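Local coordinates for CAMP factor (Mobiluncus curtisii, PDB 6JLC), which is a bacterial toxin of the CAMP-factor family that probably forms pores in host cell membranes and so takes part in co-haemolysis, at residues Ile78-Leu83 with Ser129-Thr134; Ala35-Glu40 with Asp86-Asn91. All blocks are in the same frame, centred on the assembly; numbering follows the deposited sequence.

Interaction 1: residues Ile78-Leu83 with Ser129-Thr134; sequences IVEIGL and SDLRAT
Leu131 meets Glu80 and Ile81 through a single methyl, CD1, which lies 3.8 Å from Glu80 CG and also 3.8 Å from Ile81 CG1. The two leucine contacts differ in direction: Leu131 and the aliphatic part of Glu80 run past each other in opposite senses, whereas Ile81 is crossed at a slant. Around this point Leu131 also rests on Ser106 and Val107 of helix 97-114, and Ile81 reaches Leu44 of helix 41-59, so the Leu131-Ile81 pair belongs to the packing between helices 68-91, 121-139, 97-114 and 41-59. One residue further on, Arg132 reaches across with an extended chain from CG to NE and grips the Glu80 carboxylate side-on: NE to OE2 at 2.9 Å, nearly straight and in the guanidinium plane, and NH2 to OE1 at 3.0 Å, more bent and tilted from it. Both nitrogens approach from above the carboxylate plane, and the two flat groups stand 75° apart instead of coplanar. Glu80 presents its acid there because CG is trans to the backbone N (chi1 -163°) and the chain then bends at chi2. The segment axes are nearly parallel, 15° apart with a closest approach of 10.1 Å. A carboxylate on a buried residue is thus paired with an exposed arginine, which should offset its desolvation and probably keep it ionised, while its methylenes share the apolar layer beneath.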
# COMPACT_ATOMS: atom_id res chain seq x y z
N ILE A 78 7.83 -12.97 -3.27
CA ILE A 78 6.57 -12.42 -2.79
C ILE A 78 6.79 -11.64 -1.50
O ILE A 78 6.26 -10.53 -1.33
CB ILE A 78 5.52 -13.53 -2.63
CG1 ILE A 78 5.12 -14.04 -4.02
CG2 ILE A 78 4.28 -12.99 -1.91
CD1 ILE A 78 3.98 -15.00 -4.06
N VAL A 79 7.61 -12.18 -0.58
CA VAL A 79 7.89 -11.47 0.66
C VAL A 79 8.55 -10.13 0.36
O VAL A 79 8.22 -9.10 0.95
CB VAL A 79 8.74 -12.34 1.59
CG1 VAL A 79 9.33 -11.52 2.74
CG2 VAL A 79 7.90 -13.51 2.11
N GLU A 80 9.49 -10.14 -0.59
CA GLU A 80 10.21 -8.92 -0.94
C GLU A 80 9.29 -7.89 -1.56
O GLU A 80 9.46 -6.68 -1.33
CB GLU A 80 11.35 -9.24 -1.91
CG GLU A 80 12.39 -8.12 -2.00
CD GLU A 80 13.20 -8.01 -0.72
OE1 GLU A 80 13.37 -9.06 -0.06
OE2 GLU A 80 13.66 -6.90 -0.38
N ILE A 81 8.36 -8.33 -2.41
CA ILE A 81 7.39 -7.40 -2.98
C ILE A 81 6.59 -6.74 -1.86
O ILE A 81 6.40 -5.51 -1.84
CB ILE A 81 6.46 -8.12 -3.97
CG1 ILE A 81 7.25 -8.58 -5.21
CG2 ILE A 81 5.32 -7.21 -4.38
CD1 ILE A 81 6.48 -9.57 -6.04
N GLY A 82 6.14 -7.54 -0.89
CA GLY A 82 5.45 -6.96 0.26
C GLY A 82 6.30 -5.94 1.01
O GLY A 82 5.84 -4.84 1.30
N LEU A 83 7.55 -6.31 1.31
CA LEU A 83 8.42 -5.39 2.03
C LEU A 83 8.63 -4.10 1.26
O LEU A 83 8.67 -3.01 1.84
CB LEU A 83 9.77 -6.04 2.32
CG LEU A 83 9.82 -7.26 3.22
CD1 LEU A 83 11.23 -7.87 3.19
CD2 LEU A 83 9.40 -6.87 4.64
N SER A 129 16.87 -8.72 -6.09
CA SER A 129 17.94 -7.73 -6.13
C SER A 129 17.47 -6.43 -6.78
O SER A 129 17.86 -5.34 -6.36
CB SER A 129 19.15 -8.29 -6.87
OG SER A 129 19.70 -9.38 -6.15
N ASP A 130 16.62 -6.54 -7.81
CA ASP A 130 16.19 -5.34 -8.52
C ASP A 130 15.23 -4.51 -7.67
O ASP A 130 15.26 -3.28 -7.71
CB ASP A 130 15.52 -5.72 -9.84
CG ASP A 130 15.04 -4.50 -10.60
OD1 ASP A 130 15.89 -3.73 -11.09
OD2 ASP A 130 13.80 -4.33 -10.73
N LEU A 131 14.34 -5.17 -6.92
CA LEU A 131 13.49 -4.42 -6.00
C LEU A 131 14.33 -3.65 -4.99
O LEU A 131 14.06 -2.47 -4.73
CB LEU A 131 12.54 -5.37 -5.28
CG LEU A 131 11.41 -5.99 -6.11
CD1 LEU A 131 10.81 -7.21 -5.37
CD2 LEU A 131 10.33 -4.95 -6.40
N ARG A 132 15.36 -4.28 -4.42
CA ARG A 132 16.17 -3.61 -3.42
C ARG A 132 16.97 -2.47 -4.03
O ARG A 132 17.05 -1.38 -3.46
CB ARG A 132 17.11 -4.60 -2.73
CG ARG A 132 16.35 -5.61 -1.87
CD ARG A 132 17.22 -6.78 -1.46
NE ARG A 132 16.48 -7.72 -0.65
CZ ARG A 132 16.98 -8.86 -0.18
NH1 ARG A 132 18.23 -9.20 -0.46
NH2 ARG A 132 16.21 -9.67 0.55
N ALA A 133 17.59 -2.72 -5.19
CA ALA A 133 18.37 -1.69 -5.85
C ALA A 133 17.49 -0.51 -6.24
O ALA A 133 17.90 0.66 -6.13
CB ALA A 133 19.07 -2.27 -7.08
N THR A 134 16.27 -0.79 -6.70
CA THR A 134 15.38 0.28 -7.13
C THR A 134 14.92 1.10 -5.95
O THR A 134 14.91 2.34 -6.01
CB THR A 134 14.19 -0.30 -7.91
OG1 THR A 134 14.68 -1.01 -9.06
CG2 THR A 134 13.28 0.82 -8.39

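Interaction 2: residues Ala35-Glu40 with Asp86-Asn91; sequences ADWSKE and DKSANN
The Trp37 indole carries Ala35 CB over one face, 3.2 Å above the ring plane and displaced toward the rim, while Ser88 and Ala89 of helix 68-91 approach the six-membered ring obliquely. The side chain of Tyr153, from helix 152-173, also meets the indole, with the ring planes at about 45°. Trp37 comes from the loop between helix 8-31 and helix 41-59 and packs on the C-terminal turns of helix 68-91, a buried loop-to-helix contact within the helical chain. Across the contact the evidence is confined to the outer benzo carbons. Ser88 OG is 3.0 Å from Trp37 CZ3 and 3.6 Å from Trp37 CE3, a close approach of a hydroxyl to ring carbons. Beside it, Trp37 CH2 lies 4.0 Å from Ala89 CA and 4.1 Å from Ala89 CB, an apolar touch made as much by backbone as by the methyl. Trp37 CG is placed between the backbone N and the carbonyl carbon (chi1 56°), the crowded position, and this torsion directs the indole toward helix 68-91 while one face stays over Ala35. The short 3-10 segment at 36-38 is tightened by Ala35 O, which accepts from Ser38 OG at 2.8 Å and from Ser38 N at 3.2 Å, both on the same face of the carbonyl. Ile28 of helix 8-31 touches both Trp37 and Ala89, so a third element joins the contact. No hydrogen bond crosses between the segments, and the buried Ser88 OG has no partner anywhere in the model. Cohesion here therefore rests on van der Waals contact with the indole, at the probable cost of a hydroxyl left without a hydrogen bond.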
# COMPACT_ATOMS: atom_id res chain seq x y z
N ALA A 35 -2.24 3.40 -7.02
CA ALA A 35 -0.79 3.42 -6.98
C ALA A 35 -0.21 2.73 -8.21
O ALA A 35 -0.77 1.77 -8.74
CB ALA A 35 -0.27 2.76 -5.71
N ASP A 36 0.93 3.25 -8.68
CA ASP A 36 1.61 2.65 -9.83
C ASP A 36 2.01 1.20 -9.55
O ASP A 36 1.99 0.37 -10.46
CB ASP A 36 2.83 3.50 -10.20
CG ASP A 36 2.46 4.92 -10.60
OD1 ASP A 36 2.11 5.12 -11.78
OD2 ASP A 36 2.51 5.83 -9.74
N TRP A 37 2.36 0.89 -8.30
CA TRP A 37 2.80 -0.46 -7.97
C TRP A 37 1.67 -1.50 -7.99
O TRP A 37 1.95 -2.70 -8.01
CB TRP A 37 3.48 -0.46 -6.60
CG TRP A 37 2.64 0.08 -5.47
CD1 TRP A 37 1.45 -0.42 -5.00
CD2 TRP A 37 2.94 1.22 -4.64
NE1 TRP A 37 1.00 0.34 -3.95
CE2 TRP A 37 1.89 1.35 -3.71
CE3 TRP A 37 3.99 2.15 -4.61
CZ2 TRP A 37 1.86 2.38 -2.76
CZ3 TRP A 37 3.96 3.17 -3.66
CH2 TRP A 37 2.90 3.27 -2.74
N SER A 38 0.40 -1.07 -7.98
CA SER A 38 -0.71 -2.00 -7.80
C SER A 38 -1.30 -2.51 -9.11
O SER A 38 -2.31 -3.22 -9.09
CB SER A 38 -1.81 -1.35 -6.95
OG SER A 38 -2.35 -0.23 -7.61
N LYS A 39 -0.68 -2.17 -10.25
CA LYS A 39 -1.24 -2.54 -11.55
C LYS A 39 -1.56 -4.04 -11.64
O LYS A 39 -2.63 -4.41 -12.13
CB LYS A 39 -0.27 -2.14 -12.66
CG LYS A 39 -0.82 -2.31 -14.07
CD LYS A 39 0.24 -1.94 -15.11
CE LYS A 39 -0.28 -2.14 -16.52
NZ LYS A 39 0.73 -1.75 -17.54
N GLU A 40 -0.67 -4.90 -11.14
CA GLU A 40 -0.83 -6.34 -11.29
C GLU A 40 -1.06 -7.06 -9.96
O GLU A 40 -0.69 -8.23 -9.80
CB GLU A 40 0.38 -6.93 -12.02
CG GLU A 40 0.60 -6.38 -13.45
CD GLU A 40 -0.45 -6.87 -14.44
OE1 GLU A 40 -1.07 -7.94 -14.20
OE2 GLU A 40 -0.66 -6.20 -15.48
N ASP A 86 5.51 -1.84 1.18
CA ASP A 86 5.30 -1.30 2.52
C ASP A 86 6.26 -0.15 2.81
O ASP A 86 5.84 0.92 3.27
CB ASP A 86 5.47 -2.43 3.55
CG ASP A 86 4.76 -2.15 4.88
OD1 ASP A 86 3.86 -1.30 4.94
OD2 ASP A 86 5.11 -2.81 5.87
N LYS A 87 7.55 -0.34 2.53
CA LYS A 87 8.51 0.73 2.75
C LYS A 87 8.20 1.93 1.87
O LYS A 87 8.30 3.08 2.31
CB LYS A 87 9.93 0.25 2.48
CG LYS A 87 10.44 -0.74 3.50
CD LYS A 87 11.95 -0.73 3.53
CE LYS A 87 12.51 -1.29 2.25
NZ LYS A 87 13.98 -1.46 2.36
N SER A 88 7.85 1.67 0.61
CA SER A 88 7.55 2.76 -0.31
C SER A 88 6.37 3.59 0.19
O SER A 88 6.43 4.82 0.25
CB SER A 88 7.25 2.21 -1.69
OG SER A 88 6.74 3.24 -2.51
N ALA A 89 5.28 2.91 0.56
CA ALA A 89 4.07 3.59 1.02
C ALA A 89 4.36 4.43 2.26
O ALA A 89 3.83 5.54 2.41
CB ALA A 89 2.97 2.57 1.32
N ASN A 90 5.21 3.94 3.14
CA ASN A 90 5.46 4.60 4.41
C ASN A 90 6.54 5.68 4.32
O ASN A 90 6.48 6.65 5.08
CB ASN A 90 5.84 3.57 5.47
CG ASN A 90 4.68 2.65 5.81
OD1 ASN A 90 3.55 3.10 5.94
ND2 ASN A 90 4.96 1.36 5.92
N ASN A 91 7.51 5.53 3.41
CA ASN A 91 8.67 6.42 3.39
C ASN A 91 8.76 7.35 2.19
O ASN A 91 9.44 8.37 2.28
CB ASN A 91 9.96 5.59 3.49
CG ASN A 91 9.98 4.72 4.72
OD1 ASN A 91 9.50 5.12 5.77
ND2 ASN A 91 10.51 3.51 4.59

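From the N terminus, the chain leaves helix 8-31, makes the turn at 35-40, passes through helix 41-59 and meets that turn again at 86-91, where interaction 2 closes the first loop. Before this loop is complete, 78-83 has opened a second one, which runs on through helix 97-114 and closes at 129-134 as interaction 1. The segments alternate along the sequence, so the loops cross. Helix 68-91 is common to both: its middle is tied to helix 121-139, and its C-terminal end to the connection between the first two helices. The two centres lie about 11 Å apart, within this mainly helical C-terminal part of the protein, which belongs to the CAMP-factor family.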